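Local coordinates for nitrite reductase (Hyphomicrobium denitrificans, PDB 2DV6), which probably reduces nitrite to nitric oxide with electrons from cytochrome c, as a hexameric copper enzyme of the multicopper oxidase family, at residues A136-S141 with L335-P340. Sequence-based numbering, arbitrary orientation.
Sequences AEMKSS and LTRSHP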
ATOM      1  N   ALA A 136      36.897 -15.448  14.275  1.00 35.12           N
ATOM      2  CA  ALA A 136      37.679 -15.548  13.049  1.00 35.61           C
ATOM      3  C   ALA A 136      37.924 -14.159  12.405  1.00 35.99           C
ATOM      4  O   ALA A 136      37.163 -13.218  12.655  1.00 35.94           O
ATOM      5  CB  ALA A 136      37.003 -16.462  12.082  1.00 35.31           C
ATOM      6  N   GLU A 137      38.994 -14.029  11.616  1.00 36.09           N
ATOM      7  CA  GLU A 137      39.291 -12.749  10.952  1.00 35.91           C
ATOM      8  C   GLU A 137      38.172 -12.462   9.941  1.00 34.95           C
ATOM      9  O   GLU A 137      37.488 -13.406   9.452  1.00 34.08           O
ATOM     10  CB  GLU A 137      40.665 -12.757  10.249  1.00 37.49           C
ATOM     11  CG  GLU A 137      41.900 -12.961  11.143  1.00 41.11           C
ATOM     12  CD  GLU A 137      42.085 -11.929  12.301  1.00 45.13           C
ATOM     13  OE1 GLU A 137      42.555 -12.369  13.396  1.00 47.63           O
ATOM     14  OE2 GLU A 137      41.785 -10.701  12.144  1.00 45.73           O
ATOM     15  N   MET A 138      37.934 -11.177   9.671  1.00 33.77           N
ATOM     16  CA  MET A 138      36.948 -10.776   8.640  1.00 32.72           C
ATOM     17  C   MET A 138      37.416 -11.333   7.314  1.00 32.36           C
ATOM     18  O   MET A 138      38.624 -11.385   7.073  1.00 31.99           O
ATOM     19  CB  MET A 138      36.879  -9.262   8.517  1.00 33.37           C
ATOM     20  CG  MET A 138      36.661  -8.537   9.835  1.00 34.67           C
ATOM     21  SD  MET A 138      36.633  -6.762   9.572  1.00 36.93           S
ATOM     22  CE  MET A 138      34.984  -6.703   8.994  1.00 35.76           C
ATOM     23  N   LYS A 139      36.484 -11.754   6.456  1.00 31.29           N
ATOM     24  CA  LYS A 139      36.859 -12.245   5.125  1.00 32.22           C
ATOM     25  C   LYS A 139      35.743 -11.954   4.165  1.00 30.65           C
ATOM     26  O   LYS A 139      34.605 -11.741   4.577  1.00 31.58           O
ATOM     27  CB  LYS A 139      37.118 -13.760   5.125  1.00 33.28           C
ATOM     28  CG  LYS A 139      35.868 -14.574   5.528  1.00 37.16           C
ATOM     29  CD  LYS A 139      36.049 -16.085   5.234  1.00 40.07           C
ATOM     30  CE  LYS A 139      34.814 -16.897   5.639  1.00 41.64           C
ATOM     31  NZ  LYS A 139      33.503 -16.128   5.549  1.00 44.37           N
ATOM     32  N   SER A 140      36.066 -11.977   2.884  1.00 28.59           N
ATOM     33  CA  SER A 140      35.107 -11.683   1.837  1.00 27.50           C
ATOM     34  C   SER A 140      35.772 -12.025   0.517  1.00 26.64           C
ATOM     35  O   SER A 140      36.941 -12.332   0.480  1.00 26.24           O
ATOM     36  CB  SER A 140      34.743 -10.186   1.858  1.00 26.45           C
ATOM     37  OG  SER A 140      35.819  -9.420   1.354  1.00 23.97           O
ATOM     38  N   SER A 141      35.030 -11.933  -0.570  1.00 27.52           N
ATOM     39  CA  SER A 141      35.637 -12.060  -1.866  1.00 28.82           C
ATOM     40  C   SER A 141      36.239 -10.779  -2.400  1.00 28.40           C
ATOM     41  O   SER A 141      36.598 -10.741  -3.572  1.00 30.76           O
ATOM     42  CB  SER A 141      34.607 -12.564  -2.875  1.00 29.87           C
ATOM     43  OG  SER A 141      33.538 -11.651  -2.908  1.00 34.06           O
ATOM     44  N   LEU A 335      40.654  -0.046  11.225  1.00 22.16           N
ATOM     45  CA  LEU A 335      41.556   0.390  12.291  1.00 21.78           C
ATOM     46  C   LEU A 335      41.328  -0.278  13.657  1.00 22.73           C
ATOM     47  O   LEU A 335      41.887   0.157  14.663  1.00 21.95           O
ATOM     48  CB  LEU A 335      41.505   1.905  12.426  1.00 21.18           C
ATOM     49  CG  LEU A 335      41.775   2.741  11.175  1.00 21.17           C
ATOM     50  CD1 LEU A 335      41.839   4.256  11.551  1.00 19.22           C
ATOM     51  CD2 LEU A 335      43.060   2.311  10.464  1.00 21.34           C
ATOM     52  N   THR A 336      40.514  -1.321  13.686  1.00 23.19           N
ATOM     53  CA  THR A 336      40.367  -2.152  14.866  1.00 25.70           C
ATOM     54  C   THR A 336      41.030  -3.536  14.674  1.00 26.93           C
ATOM     55  O   THR A 336      41.900  -3.917  15.444  1.00 27.89           O
ATOM     56  CB  THR A 336      38.869  -2.356  15.253  1.00 26.07           C
ATOM     57  OG1 THR A 336      38.139  -2.869  14.136  1.00 27.23           O
ATOM     58  CG2 THR A 336      38.238  -1.049  15.693  1.00 26.56           C
ATOM     59  N   ARG A 337      40.618  -4.272  13.654  1.00 27.30           N
ATOM     60  CA  ARG A 337      41.081  -5.633  13.464  1.00 29.11           C
ATOM     61  C   ARG A 337      42.169  -5.708  12.374  1.00 30.14           C
ATOM     62  O   ARG A 337      43.126  -6.478  12.501  1.00 31.47           O
ATOM     63  CB  ARG A 337      39.894  -6.561  13.136  1.00 30.77           C
ATOM     64  CG  ARG A 337      38.983  -6.865  14.369  1.00 33.13           C
ATOM     65  CD  ARG A 337      37.717  -7.663  14.044  1.00 36.17           C
ATOM     66  NE  ARG A 337      37.771  -9.149  13.900  1.00 39.61           N
ATOM     67  CZ  ARG A 337      38.749  -9.956  14.311  1.00 41.45           C
ATOM     68  NH1 ARG A 337      38.652 -11.264  14.122  1.00 41.86           N
ATOM     69  NH2 ARG A 337      39.831  -9.466  14.922  1.00 43.81           N
ATOM     70  N   SER A 338      42.038  -4.914  11.317  1.00 29.81           N
ATOM     71  CA  SER A 338      42.914  -5.049  10.185  1.00 30.86           C
ATOM     72  C   SER A 338      44.269  -4.464  10.509  1.00 31.48           C
ATOM     73  O   SER A 338      45.262  -5.169  10.415  1.00 31.48           O
ATOM     74  CB  SER A 338      42.310  -4.457   8.925  1.00 31.03           C
ATOM     75  OG  SER A 338      41.155  -5.205   8.598  1.00 32.73           O
ATOM     76  N   HIS A 339      44.313  -3.188  10.887  1.00 31.57           N
ATOM     77  CA  HIS A 339      45.555  -2.578  11.349  1.00 31.11           C
ATOM     78  C   HIS A 339      45.329  -1.414  12.289  1.00 29.58           C
ATOM     79  O   HIS A 339      45.316  -0.244  11.866  1.00 29.43           O
ATOM     80  CB  HIS A 339      46.418  -2.123  10.168  1.00 32.83           C
ATOM     81  CG  HIS A 339      45.616  -1.708   8.991  1.00 34.06           C
ATOM     82  ND1 HIS A 339      45.671  -2.374   7.778  1.00 35.23           N
ATOM     83  CD2 HIS A 339      44.704  -0.715   8.847  1.00 34.90           C
ATOM     84  CE1 HIS A 339      44.819  -1.806   6.943  1.00 35.35           C
ATOM     85  NE2 HIS A 339      44.221  -0.797   7.565  1.00 35.47           N
ATOM     86  N   PRO A 340      45.194  -1.723  13.580  1.00 28.48           N
ATOM     87  CA  PRO A 340      45.067  -0.661  14.546  1.00 27.10           C
ATOM     88  C   PRO A 340      46.321   0.198  14.544  1.00 26.83           C
ATOM     89  O   PRO A 340      47.354  -0.168  13.941  1.00 25.72           O
ATOM     90  CB  PRO A 340      44.914  -1.405  15.876  1.00 28.04           C
ATOM     91  CG  PRO A 340      45.401  -2.786  15.626  1.00 28.17           C
ATOM     92  CD  PRO A 340      45.143  -3.067  14.199  1.00 28.73           C
TER
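The guanidinium of Arg337 has OE2 of the Glu137 carboxylate over one face and the backbone oxygen of Ala136 at its edge, close to its plane. In this chain of cupredoxin-type beta-sandwiches, the contact joins the extended linker between strands 125-131 and 163-178 to the short helix 334-338, at the surface and away from the copper sites. The edge contact is a hydrogen bond: Arg337 NH1 donates to Ala136 O over 2.9 Å, with the N-H...O angle bent to 144°, and the donor stands above the carbonyl plane rather than on a lone pair. The face contact is purely electrostatic. Glu137 OE2 lies 3.6 Å from Arg337 NH2, a long salt bridge in which no N-H is aimed at the oxygen, which sits well out of the guanidinium plane; the carboxylate and guanidinium planes are 44° apart. The Glu137 chain folds at chi2 (-57°), which brings the acid back over the guanidinium. Replacing Arg337 by an alanine would probably leave Ala136 O without this donor and the Glu137 carboxylate without this nearby positive charge, freeing that acid to turn. Beyond the arginine, Met138 lies against Gln176 and Asp178 of strand 163-178, and the backbone of Lys139 is hydrogen-bonded to the backbone of Asn180, so the linker is also tied to the hairpin formed by strands 163-178 and 181-188. Met138 also reaches the arginine, meeting it obliquely, with its CG methylene 4.3 Å from Arg337 NE.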